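Local atomic coordinates of heme-binding protein A / AI-2 binding protein A (Helicobacter pylori SS1, PDB entry 6OFQ), a protein that binds peptides in the periplasm, probably handing them to an ABC transporter for import. Residues A[132-137]-A[200-205]; A[379-384]-A[406-411]; A[462-467]-A[485-490]. All blocks are in the same frame, centred on the assembly; numbering follows the deposited sequence. Where two conformers were deposited one is given.

Contact 1. Residues A[132-137]-A[200-205]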
ATOM      1  N   ARG A 132       4.903  12.230 -19.893  1.00  8.81           N
ATOM      2  CA  ARG A 132       4.925  10.904 -19.273  1.00 10.35           C
ATOM      3  C   ARG A 132       6.307  10.287 -19.106  1.00 10.63           C
ATOM      4  O   ARG A 132       6.487   9.394 -18.238  1.00  8.61           O
ATOM      5  CB  ARG A 132       4.010   9.970 -20.081  1.00 14.48           C
ATOM      6  CG  ARG A 132       4.351   8.497 -20.084  1.00 17.38           C
ATOM      7  CD  ARG A 132       3.576   7.853 -21.224  1.00 16.96           C
ATOM      8  NE  ARG A 132       3.934   6.459 -21.180  1.00 17.19           N
ATOM      9  CZ  ARG A 132       3.331   5.529 -20.459  1.00 16.72           C
ATOM     10  NH1 ARG A 132       2.282   5.839 -19.713  1.00 16.71           N
ATOM     11  NH2 ARG A 132       3.765   4.281 -20.483  1.00 20.03           N
ATOM     12  N   TYR A 133       7.232  10.654 -20.001  1.00  9.01           N
ATOM     13  CA  TYR A 133       8.637  10.233 -20.010  1.00  9.34           C
ATOM     14  C   TYR A 133       8.804   8.861 -20.645  1.00 10.65           C
ATOM     15  O   TYR A 133       9.470   8.720 -21.696  1.00 11.66           O
ATOM     16  CB  TYR A 133       9.290  10.325 -18.625  1.00  9.17           C
ATOM     17  CG  TYR A 133      10.749   9.948 -18.622  1.00  8.14           C
ATOM     18  CD1 TYR A 133      11.704  10.895 -18.993  1.00  7.98           C
ATOM     19  CD2 TYR A 133      11.142   8.662 -18.236  1.00  8.05           C
ATOM     20  CE1 TYR A 133      13.063  10.551 -18.967  1.00  8.07           C
ATOM     21  CE2 TYR A 133      12.496   8.302 -18.232  1.00  8.05           C
ATOM     22  CZ  TYR A 133      13.429   9.256 -18.638  1.00  8.44           C
ATOM     23  OH  TYR A 133      14.775   8.968 -18.534  1.00  8.91           O
ATOM     24  N   TYR A 134       8.233   7.839 -20.015  1.00  8.94           N
ATOM     25  CA  TYR A 134       8.284   6.474 -20.510  1.00  8.69           C
ATOM     26  C   TYR A 134       7.548   6.386 -21.841  1.00 10.50           C
ATOM     27  O   TYR A 134       6.629   7.110 -22.128  1.00 11.57           O
ATOM     28  CB  TYR A 134       7.681   5.502 -19.524  1.00  8.57           C
ATOM     29  CG  TYR A 134       8.428   5.510 -18.211  1.00  8.29           C
ATOM     30  CD1 TYR A 134       9.672   4.943 -18.102  1.00  8.63           C
ATOM     31  CD2 TYR A 134       7.820   5.945 -17.051  1.00  8.10           C
ATOM     32  CE1 TYR A 134      10.391   4.894 -16.919  1.00  8.26           C
ATOM     33  CE2 TYR A 134       8.545   5.962 -15.861  1.00  6.50           C
ATOM     34  CZ  TYR A 134       9.771   5.357 -15.771  1.00  7.37           C
ATOM     35  OH  TYR A 134      10.472   5.325 -14.608  1.00  7.18           O
ATOM     36  N   SER A 135       8.049   5.472 -22.661  1.00 13.16           N
ATOM     37  CA  SER A 135       7.376   5.168 -23.914  1.00 18.13           C
ATOM     38  C   SER A 135       5.970   4.695 -23.698  1.00 19.69           C
ATOM     39  O   SER A 135       5.659   4.114 -22.645  1.00 17.26           O
ATOM     40  CB  SER A 135       8.081   4.018 -24.644  1.00 19.72           C
ATOM     41  OG  SER A 135       9.280   4.620 -25.076  1.00 27.27           O
ATOM     42  N   PRO A 136       5.131   4.920 -24.708  1.00 23.06           N
ATOM     43  CA  PRO A 136       3.858   4.216 -24.626  1.00 25.24           C
ATOM     44  C   PRO A 136       4.071   2.712 -24.362  1.00 24.47           C
ATOM     45  O   PRO A 136       5.025   2.051 -24.796  1.00 26.22           O
ATOM     46  CB  PRO A 136       3.170   4.579 -25.957  1.00 29.36           C
ATOM     47  CG  PRO A 136       3.905   5.788 -26.461  1.00 27.72           C
ATOM     48  CD  PRO A 136       5.325   5.624 -25.994  1.00 23.69           C
ATOM     49  N   GLY A 137       3.251   2.178 -23.468  1.00 23.41           N
ATOM     50  CA  GLY A 137       3.367   0.779 -23.113  1.00 21.26           C
ATOM     51  C   GLY A 137       2.571   0.518 -21.859  1.00 21.45           C
ATOM     52  O   GLY A 137       1.731   1.327 -21.485  1.00 23.54           O
ATOM     53  N   LYS A 200      17.879   5.150 -22.756  1.00 16.26           N
ATOM     54  CA  LYS A 200      17.784   4.163 -21.685  1.00 14.24           C
ATOM     55  C   LYS A 200      16.679   4.570 -20.677  1.00 12.27           C
ATOM     56  O   LYS A 200      16.806   4.259 -19.479  1.00 11.73           O
ATOM     57  CB  LYS A 200      19.124   3.999 -20.960  1.00 16.80           C
ATOM     58  CG  LYS A 200      20.238   3.323 -21.776  1.00 21.86           C
ATOM     59  CD  LYS A 200      19.865   1.865 -21.957  1.00 27.08           C
ATOM     60  CE  LYS A 200      20.861   1.052 -22.757  1.00 30.19           C
ATOM     61  NZ  LYS A 200      20.456  -0.382 -22.676  1.00 36.88           N
ATOM     62  N   LYS A 201      15.572   5.114 -21.188  1.00 10.85           N
ATOM     63  CA  LYS A 201      14.567   5.699 -20.274  1.00 10.61           C
ATOM     64  C   LYS A 201      13.963   4.616 -19.375  1.00 11.09           C
ATOM     65  O   LYS A 201      13.632   4.915 -18.229  1.00  9.70           O
ATOM     66  CB  LYS A 201      13.412   6.343 -21.004  1.00 10.38           C
ATOM     67  CG  LYS A 201      13.824   7.598 -21.752  1.00 12.33           C
ATOM     68  CD  LYS A 201      12.711   8.440 -22.357  1.00 14.08           C
ATOM     69  CE  LYS A 201      11.942   7.570 -23.318  1.00 17.43           C
ATOM     70  NZ  LYS A 201      10.802   8.237 -24.021  1.00 21.01           N
ATOM     71  N   ASP A 202      13.787   3.389 -19.825  1.00 10.37           N
ATOM     72  CA  ASP A 202      13.267   2.380 -18.920  1.00 10.99           C
ATOM     73  C   ASP A 202      14.133   2.113 -17.709  1.00  9.63           C
ATOM     74  O   ASP A 202      13.644   1.558 -16.701  1.00 10.49           O
ATOM     75  CB  ASP A 202      12.987   1.088 -19.674  1.00 13.85           C
ATOM     76  CG  ASP A 202      11.766   1.193 -20.569  1.00 19.20           C
ATOM     77  OD1 ASP A 202      10.795   1.927 -20.271  1.00 18.90           O
ATOM     78  OD2 ASP A 202      11.742   0.417 -21.561  1.00 22.64           O
ATOM     79  N   GLU A 203      15.399   2.478 -17.759  1.00 10.01           N
ATOM     80  CA  GLU A 203      16.263   2.282 -16.638  1.00 10.40           C
ATOM     81  C   GLU A 203      15.932   3.177 -15.423  1.00  8.50           C
ATOM     82  O   GLU A 203      16.388   2.938 -14.296  1.00  8.71           O
ATOM     83  CB  GLU A 203      17.741   2.441 -16.967  1.00 11.99           C
ATOM     84  CG  GLU A 203      18.267   1.285 -17.823  1.00 16.99           C
ATOM     85  CD  GLU A 203      19.782   1.261 -17.937  1.00 18.43           C
ATOM     86  OE1 GLU A 203      20.177   0.407 -18.758  1.00 29.47           O
ATOM     87  OE2 GLU A 203      20.554   2.049 -17.340  1.00 24.59           O
ATOM     88  N   LEU A 204      15.118   4.213 -15.651  1.00  7.62           N
ATOM     89  CA  LEU A 204      14.677   5.073 -14.530  1.00  7.53           C
ATOM     90  C   LEU A 204      13.924   4.227 -13.499  1.00  7.37           C
ATOM     91  O   LEU A 204      13.959   4.579 -12.309  1.00  7.35           O
ATOM     92  CB  LEU A 204      13.786   6.196 -15.058  1.00  7.34           C
ATOM     93  CG  LEU A 204      13.437   7.340 -14.052  1.00  7.05           C
ATOM     94  CD1 LEU A 204      14.700   8.056 -13.594  1.00  6.88           C
ATOM     95  CD2 LEU A 204      12.395   8.249 -14.713  1.00  7.16           C
ATOM     96  N   ALA A 205      13.290   3.181 -13.996  1.00  6.84           N
ATOM     97  CA  ALA A 205      12.497   2.280 -13.114  1.00  6.13           C
ATOM     98  C   ALA A 205      13.215   0.988 -12.771  1.00  6.91           C
ATOM     99  O   ALA A 205      12.619   0.096 -12.131  1.00  6.58           O
ATOM    100  CB  ALA A 205      11.221   1.938 -13.803  1.00  6.69           C
TER
HETATM  101  O   HOH W   1      10.570   4.257 -21.895  1.00 20.03           O
HETATM  102  O   HOH W   2      10.031   6.902 -26.257  1.00 37.92           O
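The chain of K201 runs over one face of the Y133 ring, its CD 4.0 Å from the ring centroid and only 13° off the normal, a CH-pi contact displaced toward the rim. A lysine suits this place because its methylenes cover the aromatic face while its end reaches on to a polar group: the bend at chi3 (-59°) brings NZ to Y133 O at 2.7 Å, almost in line with the C=O bond. The same ammonium is shared with a water that also bonds S135 OG, and a second water links S135 N to D202 OD1. L204 comes from further along its short 3-10 turn, and its CD2 lies 3.5 Å from Y133 CE2. In this family 5 solute-binding protein the contact joins two loops, one following helix 116-127 and the other following helix 189-197; Y133 OH is bonded to A192 O of the latter helix. Y133 CD2 sits over the centre of the Y134 ring, 3.9 Å above its plane. Y134 CG stands anti to its carbonyl carbon (chi1 -61°), and the phenol reaches in beside L204, whose side chain it crosses at about a right angle. Y134 OH lies 3.5 Å from L204 CB and 3.6 Å from A205 CB, with D45 OD2 as its hydrogen-bond partner.

Contact 2. Residues A[379-384]-A[406-411]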
ATOM      1  N   THR A 379      -6.317 -16.230  -6.451  1.00  7.32           N
ATOM      2  CA  THR A 379      -5.499 -16.104  -5.252  1.00  8.85           C
ATOM      3  C   THR A 379      -4.043 -16.045  -5.686  1.00  8.68           C
ATOM      4  O   THR A 379      -3.725 -16.277  -6.858  1.00 10.98           O
ATOM      5  CB  THR A 379      -5.770 -17.298  -4.330  1.00  9.41           C
ATOM      6  OG1 THR A 379      -5.093 -17.073  -3.082  1.00 11.95           O
ATOM      7  CG2 THR A 379      -5.324 -18.621  -4.909  1.00 10.01           C
ATOM      8  N   THR A 380      -3.177 -15.624  -4.766  0.50 10.15           N
ATOM      9  CA  THR A 380      -1.745 -15.577  -5.011  0.50 10.32           C
ATOM     10  C   THR A 380      -1.034 -16.815  -4.540  0.50 11.97           C
ATOM     11  O   THR A 380      -1.524 -17.571  -3.693  0.50 14.02           O
ATOM     12  CB  THR A 380      -1.060 -14.439  -4.243  0.50 11.13           C
ATOM     13  OG1 THR A 380      -1.031 -14.752  -2.844  0.50 11.09           O
ATOM     14  CG2 THR A 380      -1.798 -13.120  -4.424  0.50 11.56           C
ATOM     15  N   SER A 381       0.130 -17.020  -5.140  1.00 13.92           N
ATOM     16  CA  SER A 381       0.923 -18.198  -4.770  1.00 15.22           C
ATOM     17  C   SER A 381       1.446 -18.136  -3.333  1.00 18.19           C
ATOM     18  O   SER A 381       1.646 -19.178  -2.710  1.00 21.58           O
ATOM     19  CB  SER A 381       2.107 -18.369  -5.731  1.00 17.40           C
ATOM     20  OG  SER A 381       2.880 -17.203  -5.713  1.00 21.36           O
ATOM     21  N   THR A 382       1.658 -16.957  -2.782  1.00 17.76           N
ATOM     22  CA  THR A 382       2.289 -16.875  -1.478  1.00 22.21           C
ATOM     23  C   THR A 382       1.267 -16.779  -0.353  1.00 21.86           C
ATOM     24  O   THR A 382       1.661 -16.971   0.792  1.00 23.99           O
ATOM     25  CB  THR A 382       3.284 -15.714  -1.411  1.00 23.85           C
ATOM     26  OG1 THR A 382       2.631 -14.506  -1.804  1.00 28.00           O
ATOM     27  CG2 THR A 382       4.474 -16.033  -2.332  1.00 26.01           C
ATOM     28  N   ARG A 383      -0.002 -16.503  -0.630  1.00 17.28           N
ATOM     29  CA  ARG A 383      -1.046 -16.519   0.405  1.00 20.97           C
ATOM     30  C   ARG A 383      -1.120 -17.938   0.947  1.00 18.34           C
ATOM     31  O   ARG A 383      -0.831 -18.877   0.225  1.00 16.31           O
ATOM     32  CB  ARG A 383      -2.430 -16.248  -0.204  1.00 23.97           C
ATOM     33  CG  ARG A 383      -2.780 -14.776  -0.318  1.00 34.39           C
ATOM     34  CD  ARG A 383      -4.245 -14.643  -0.736  1.00 37.99           C
ATOM     35  NE  ARG A 383      -5.037 -14.959   0.444  1.00 37.16           N
ATOM     36  CZ  ARG A 383      -5.300 -14.055   1.386  1.00 39.94           C
ATOM     37  NH1 ARG A 383      -4.918 -12.783   1.239  1.00 39.49           N
ATOM     38  NH2 ARG A 383      -5.949 -14.448   2.468  1.00 36.46           N
ATOM     39  N   ASN A 384      -1.704 -18.125   2.118  1.00 16.36           N
ATOM     40  CA  ASN A 384      -1.983 -19.486   2.569  1.00 17.84           C
ATOM     41  C   ASN A 384      -3.011 -20.132   1.645  1.00 16.69           C
ATOM     42  O   ASN A 384      -4.075 -19.543   1.531  1.00 15.97           O
ATOM     43  CB  ASN A 384      -2.549 -19.330   3.965  1.00 19.08           C
ATOM     44  CG  ASN A 384      -2.699 -20.630   4.714  1.00 20.55           C
ATOM     45  OD1 ASN A 384      -2.840 -21.696   4.143  1.00 20.64           O
ATOM     46  ND2 ASN A 384      -2.640 -20.521   6.036  1.00 30.40           N
ATOM     47  N   VAL A 406      -4.480 -19.653  -9.379  1.00  9.28           N
ATOM     48  CA  VAL A 406      -3.380 -19.152  -8.547  1.00  9.54           C
ATOM     49  C   VAL A 406      -2.422 -18.418  -9.469  1.00  9.12           C
ATOM     50  O   VAL A 406      -1.999 -18.958 -10.484  1.00 10.47           O
ATOM     51  CB  VAL A 406      -2.654 -20.322  -7.833  1.00 10.85           C
ATOM     52  CG1 VAL A 406      -1.622 -19.777  -6.871  1.00 13.33           C
ATOM     53  CG2 VAL A 406      -3.636 -21.204  -7.102  1.00 13.27           C
ATOM     54  N   TYR A 407      -1.980 -17.218  -9.059  1.00  7.68           N
ATOM     55  CA  TYR A 407      -1.050 -16.422  -9.844  1.00  8.56           C
ATOM     56  C   TYR A 407       0.072 -15.917  -8.939  1.00  8.15           C
ATOM     57  O   TYR A 407      -0.159 -15.622  -7.761  1.00  8.99           O
ATOM     58  CB  TYR A 407      -1.749 -15.180 -10.415  1.00  8.70           C
ATOM     59  CG  TYR A 407      -2.828 -15.550 -11.400  1.00  8.49           C
ATOM     60  CD1 TYR A 407      -2.486 -15.961 -12.672  1.00  9.97           C
ATOM     61  CD2 TYR A 407      -4.157 -15.706 -11.002  1.00  9.88           C
ATOM     62  CE1 TYR A 407      -3.438 -16.380 -13.568  1.00 10.91           C
ATOM     63  CE2 TYR A 407      -5.124 -16.127 -11.892  1.00 10.14           C
ATOM     64  CZ  TYR A 407      -4.760 -16.426 -13.174  1.00 11.13           C
ATOM     65  OH  TYR A 407      -5.714 -16.929 -14.066  1.00 11.08           O
ATOM     66  N   GLU A 408       1.277 -15.792  -9.496  1.00  8.89           N
ATOM     67  CA  GLU A 408       2.344 -15.126  -8.754  1.00  8.89           C
ATOM     68  C   GLU A 408       1.978 -13.646  -8.633  1.00  7.78           C
ATOM     69  O   GLU A 408       1.135 -13.117  -9.351  1.00  7.81           O
ATOM     70  CB  GLU A 408       3.605 -15.211  -9.629  1.00 11.83           C
ATOM     71  CG  GLU A 408       4.057 -16.647  -9.910  1.00 14.19           C
ATOM     72  CD  GLU A 408       4.503 -17.351  -8.654  1.00 17.44           C
ATOM     73  OE1 GLU A 408       5.167 -16.716  -7.816  1.00 16.94           O
ATOM     74  OE2 GLU A 408       4.174 -18.545  -8.474  1.00 24.25           O
ATOM     75  N   TRP A 409       2.603 -12.968  -7.674  1.00  7.13           N
ATOM     76  CA  TRP A 409       2.176 -11.604  -7.276  1.00  7.29           C
ATOM     77  C   TRP A 409       2.164 -10.584  -8.411  1.00  7.87           C
ATOM     78  O   TRP A 409       1.171  -9.848  -8.546  1.00  7.74           O
ATOM     79  CB  TRP A 409       3.037 -11.120  -6.118  1.00  7.50           C
ATOM     80  CG  TRP A 409       2.710  -9.815  -5.406  1.00  7.20           C
ATOM     81  CD1 TRP A 409       3.566  -8.765  -5.179  1.00  7.88           C
ATOM     82  CD2 TRP A 409       1.442  -9.446  -4.832  1.00  8.24           C
ATOM     83  NE1 TRP A 409       2.906  -7.816  -4.457  1.00  7.88           N
ATOM     84  CE2 TRP A 409       1.619  -8.183  -4.204  1.00  7.91           C
ATOM     85  CE3 TRP A 409       0.194 -10.072  -4.780  1.00  8.62           C
ATOM     86  CZ2 TRP A 409       0.585  -7.502  -3.601  1.00  8.70           C
ATOM     87  CZ3 TRP A 409      -0.830  -9.413  -4.157  1.00  8.52           C
ATOM     88  CH2 TRP A 409      -0.610  -8.161  -3.523  1.00  9.22           C
ATOM     89  N   GLY A 410       3.235 -10.536  -9.203  1.00  8.12           N
ATOM     90  CA  GLY A 410       3.170  -9.518 -10.262  1.00  7.87           C
ATOM     91  C   GLY A 410       2.031  -9.740 -11.235  1.00  7.40           C
ATOM     92  O   GLY A 410       1.334  -8.812 -11.625  1.00  8.81           O
ATOM     93  N   ALA A 411       1.847 -10.976 -11.684  1.00  7.29           N
ATOM     94  CA  ALA A 411       0.751 -11.354 -12.571  1.00  7.16           C
ATOM     95  C   ALA A 411      -0.579 -11.081 -11.905  1.00  6.94           C
ATOM     96  O   ALA A 411      -1.519 -10.671 -12.571  1.00  7.81           O
ATOM     97  CB  ALA A 411       0.815 -12.773 -13.027  1.00  7.98           C
TER
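T379 O accepts from Y407 N at 3.0 Å, with the donor in the carbonyl plane and an N-H...O angle of 154°. The carbonyl of the same Y407 accepts from S381 N, also at 3.0 Å, so Y407 bonds on both sides of its CA to T379 and S381; this second donor stands above the carbonyl plane and the bond is more bent, at 138°. Each acceptor has a further, weaker approach from a CA-H: V406 CA lies 3.4 Å from T379 O, and T380 CA lies 3.2 Å from Y407 O. These are parallel bridges, T379 with V406 and T380 with Y407, at the ends of strands 373-380 and 400-407, which helix 386-396 connects as a beta-alpha-beta unit within the mixed sheet. Beyond the bridges the two segments diverge. In one of the two conformers of T380, and for that conformer alone, OG1 is set between its own N and carbonyl carbon (chi1 71°) and accepts from R383 N at 3.0 Å, an ST motif, while the methyl CG2 meets the edge of the W409 ring, 3.7 Å from CE3. The indole NE1 is bonded to D51 OD2, and Y407 OH to E405 OE1. N384 OD1 accepts from K386 N, capping the turn that leads into helix 386-396. At the N-cap position, E408 folds back at chi2 to place its carboxylate near the small hydroxyl side chain of S381, with OE1 3.1 Å from OG. The beta-branched pair T379 and V406 lie side by side on the same face of the sheet, methyl to methyl.

Contact 3. Residues A[462-467]-A[485-490]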
ATOM      1  N   ASP A 462     -22.852   6.656  -7.041  1.00  9.34           N
ATOM      2  CA  ASP A 462     -22.850   8.107  -6.930  1.00 10.46           C
ATOM      3  C   ASP A 462     -23.098   8.622  -5.519  1.00  9.16           C
ATOM      4  O   ASP A 462     -22.424   9.535  -5.010  1.00  8.57           O
ATOM      5  CB  ASP A 462     -23.903   8.771  -7.815  1.00 13.62           C
ATOM      6  CG  ASP A 462     -23.453   8.836  -9.252  1.00 18.85           C
ATOM      7  OD1 ASP A 462     -22.255   9.149  -9.489  1.00 18.95           O
ATOM      8  OD2 ASP A 462     -24.385   8.569 -10.042  1.00 20.54           O
ATOM      9  N   ALA A 463     -24.040   8.010  -4.812  1.00  7.67           N
ATOM     10  CA  ALA A 463     -24.358   8.446  -3.473  1.00  8.95           C
ATOM     11  C   ALA A 463     -23.141   8.294  -2.536  1.00  7.97           C
ATOM     12  O   ALA A 463     -22.798   9.155  -1.708  1.00  8.87           O
ATOM     13  CB  ALA A 463     -25.591   7.685  -2.975  1.00 10.44           C
ATOM     14  N   PHE A 464     -22.405   7.184  -2.682  1.00  7.39           N
ATOM     15  CA  PHE A 464     -21.247   6.892  -1.845  1.00  6.75           C
ATOM     16  C   PHE A 464     -20.161   7.873  -2.259  1.00  5.54           C
ATOM     17  O   PHE A 464     -19.545   8.558  -1.393  1.00  5.38           O
ATOM     18  CB  PHE A 464     -20.787   5.472  -2.103  1.00  6.41           C
ATOM     19  CG  PHE A 464     -19.511   5.067  -1.451  1.00  5.41           C
ATOM     20  CD1 PHE A 464     -19.532   4.699  -0.112  1.00  5.53           C
ATOM     21  CD2 PHE A 464     -18.340   5.002  -2.170  1.00  5.74           C
ATOM     22  CE1 PHE A 464     -18.368   4.307   0.497  1.00  5.55           C
ATOM     23  CE2 PHE A 464     -17.187   4.527  -1.601  1.00  5.77           C
ATOM     24  CZ  PHE A 464     -17.218   4.214  -0.260  1.00  5.47           C
ATOM     25  N   SER A 465     -19.878   7.962  -3.555  1.00  5.72           N
ATOM     26  CA  SER A 465     -18.782   8.782  -4.032  1.00  5.80           C
ATOM     27  C   SER A 465     -18.974  10.285  -3.779  1.00  5.54           C
ATOM     28  O   SER A 465     -18.031  10.931  -3.294  1.00  5.64           O
ATOM     29  CB  SER A 465     -18.521   8.534  -5.500  1.00  6.23           C
ATOM     30  OG  SER A 465     -18.088   7.203  -5.779  1.00  5.64           O
ATOM     31  N   ASP A 466     -20.230  10.707  -3.803  1.00  6.03           N
ATOM     32  CA  ASP A 466     -20.516  12.128  -3.572  1.00  6.99           C
ATOM     33  C   ASP A 466     -20.233  12.481  -2.126  1.00  6.31           C
ATOM     34  O   ASP A 466     -19.742  13.590  -1.796  1.00  6.48           O
ATOM     35  CB  ASP A 466     -21.948  12.486  -3.911  1.00  8.36           C
ATOM     36  CG  ASP A 466     -22.238  12.554  -5.431  1.00 10.28           C
ATOM     37  OD1 ASP A 466     -21.284  12.530  -6.218  1.00 13.82           O
ATOM     38  OD2 ASP A 466     -23.465  12.551  -5.734  1.00 17.30           O
ATOM     39  N   LEU A 467     -20.511  11.568  -1.183  1.00  5.23           N
ATOM     40  CA  LEU A 467     -20.175  11.846   0.206  1.00  5.80           C
ATOM     41  C   LEU A 467     -18.691  11.926   0.413  1.00  5.18           C
ATOM     42  O   LEU A 467     -18.213  12.781   1.196  1.00  5.10           O
ATOM     43  CB  LEU A 467     -20.716  10.749   1.130  1.00  6.38           C
ATOM     44  CG  LEU A 467     -22.230  10.776   1.378  1.00  7.55           C
ATOM     45  CD1 LEU A 467     -22.760   9.464   1.940  1.00  8.24           C
ATOM     46  CD2 LEU A 467     -22.610  11.875   2.314  1.00  9.32           C
ATOM     47  N   LEU A 485     -19.180   8.421   8.138  1.00  4.95           N
ATOM     48  CA  LEU A 485     -20.092   7.485   8.791  1.00  5.63           C
ATOM     49  C   LEU A 485     -21.201   7.092   7.826  1.00  5.02           C
ATOM     50  O   LEU A 485     -21.577   5.909   7.708  1.00  5.25           O
ATOM     51  CB  LEU A 485     -20.606   8.046  10.109  1.00  6.32           C
ATOM     52  CG  LEU A 485     -19.643   8.187  11.255  1.00  7.39           C
ATOM     53  CD1 LEU A 485     -20.186   8.962  12.445  1.00  9.45           C
ATOM     54  CD2 LEU A 485     -19.124   6.866  11.755  1.00  7.22           C
ATOM     55  N   LYS A 486     -21.769   8.095   7.156  1.00  5.37           N
ATOM     56  CA  LYS A 486     -22.856   7.843   6.228  1.00  6.74           C
ATOM     57  C   LYS A 486     -22.326   7.048   5.039  1.00  5.85           C
ATOM     58  O   LYS A 486     -23.010   6.128   4.558  1.00  6.71           O
ATOM     59  CB  LYS A 486     -23.530   9.149   5.739  1.00  9.18           C
ATOM     60  CG  LYS A 486     -24.225   9.966   6.810  1.00 15.49           C
ATOM     61  CD  LYS A 486     -24.754  11.306   6.306  1.00 22.04           C
ATOM     62  CE  LYS A 486     -25.262  12.059   7.540  1.00 28.26           C
ATOM     63  NZ  LYS A 486     -25.302  13.509   7.203  1.00 38.49           N
ATOM     64  N   ALA A 487     -21.138   7.391   4.535  1.00  5.58           N
ATOM     65  CA  ALA A 487     -20.595   6.622   3.432  1.00  5.69           C
ATOM     66  C   ALA A 487     -20.479   5.129   3.786  1.00  5.28           C
ATOM     67  O   ALA A 487     -20.731   4.243   2.960  1.00  5.26           O
ATOM     68  CB  ALA A 487     -19.281   7.212   2.937  1.00  6.20           C
ATOM     69  N   GLN A 488     -20.030   4.815   4.997  1.00  5.08           N
ATOM     70  CA  GLN A 488     -19.879   3.433   5.438  1.00  5.31           C
ATOM     71  C   GLN A 488     -21.203   2.733   5.472  1.00  5.47           C
ATOM     72  O   GLN A 488     -21.270   1.547   5.184  1.00  5.89           O
ATOM     73  CB  GLN A 488     -19.139   3.421   6.761  1.00  5.39           C
ATOM     74  CG  GLN A 488     -17.657   3.657   6.617  1.00  4.90           C
ATOM     75  CD  GLN A 488     -16.986   3.940   7.942  1.00  4.53           C
ATOM     76  OE1 GLN A 488     -16.620   3.021   8.671  1.00  4.37           O
ATOM     77  NE2 GLN A 488     -16.995   5.203   8.325  1.00  4.80           N
ATOM     78  N   GLU A 489     -22.275   3.443   5.837  1.00  5.87           N
ATOM     79  CA  GLU A 489     -23.585   2.823   5.707  1.00  6.84           C
ATOM     80  C   GLU A 489     -23.964   2.367   4.310  1.00  6.71           C
ATOM     81  O   GLU A 489     -24.555   1.306   4.073  1.00  7.28           O
ATOM     82  CB  GLU A 489     -24.694   3.753   6.235  1.00  8.59           C
ATOM     83  CG  GLU A 489     -24.583   4.140   7.681  1.00 11.65           C
ATOM     84  CD  GLU A 489     -25.647   5.187   8.026  1.00 17.49           C
ATOM     85  OE1 GLU A 489     -26.398   5.805   7.206  1.00 22.02           O
ATOM     86  OE2 GLU A 489     -25.640   5.469   9.230  1.00 27.48           O
ATOM     87  N   ILE A 490     -23.687   3.243   3.347  1.00  5.95           N
ATOM     88  CA  ILE A 490     -24.069   3.006   1.940  1.00  6.06           C
ATOM     89  C   ILE A 490     -23.296   1.788   1.436  1.00  5.70           C
ATOM     90  O   ILE A 490     -23.894   0.891   0.821  1.00  6.14           O
ATOM     91  CB  ILE A 490     -23.858   4.240   1.046  1.00  6.93           C
ATOM     92  CG1 ILE A 490     -24.851   5.345   1.492  1.00  8.28           C
ATOM     93  CG2 ILE A 490     -24.048   3.877  -0.418  1.00  6.81           C
ATOM     94  CD1 ILE A 490     -24.553   6.611   0.760  1.00  9.38           C
TER
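Two helical segments, 462-467 of helix 462-473 and 485-490 of helix 477-494, run nearly antiparallel, with a signed crossing angle of -160°. Their axes approach to 9.1 Å, and the backbones come nearest where F464 faces A487, at 5.3 Å between CA atoms. Alanine suits that point, since its single methyl fills the interface without pushing the helices apart. Both segments belong to a helical hairpin, the two helices being consecutive in the chain and joined by a short connection. F464 has CG anti to the backbone N (chi1 173°), which carries the ring past A487 with its edge turned to that residue: A487 O lies in the ring plane, 3.3 Å from CD1, and A487 CB is 3.9 Å from CE1. Y459, L439 and W443 also touch the ring, so the phenylalanine ties the hairpin to helix 436-443 as well. I490 uses both of its branches. CG2 touches F464 CB, while CG1, anti to the carbonyl carbon (chi1 -67°), carries CD1 out to A463 CB at 4.0 Å and to L467 CD1 at 3.6 Å, the two longer side chains meeting obliquely. L467 in turn reaches toward the backbone of 485-490, its CD1 3.7 Å from A487 N and 3.9 Å from the CB of K486, whose extended chain then leads its ammonium away from the partner helix. Q488 points away from helix 462-473 and is bonded to G345 O and N347 N, while D462 forms a salt bridge with K445. What meets between the segments is thus alanine methyls, a leucine, an isoleucine and a phenylalanine edge; with no directional polar bond between them, the pairing depends on shape and on burial of apolar surface.

The three contacts follow one another along the chain and none touches another. Contact 1 and contact 2 have centres 27 Å apart, with nearest atoms about 14 Å apart. Contact 3 is more remote: its centre lies 38 Å from that of contact 1 and 32 Å from that of contact 2, and its nearest atoms stay about 25 Å from the former and about 21 Å from the latter. They differ in kind, joining loops, strand ends and helices respectively. The protein was crystallised with the peptide STSA, and no part in holding it is assigned to any of the three contacts.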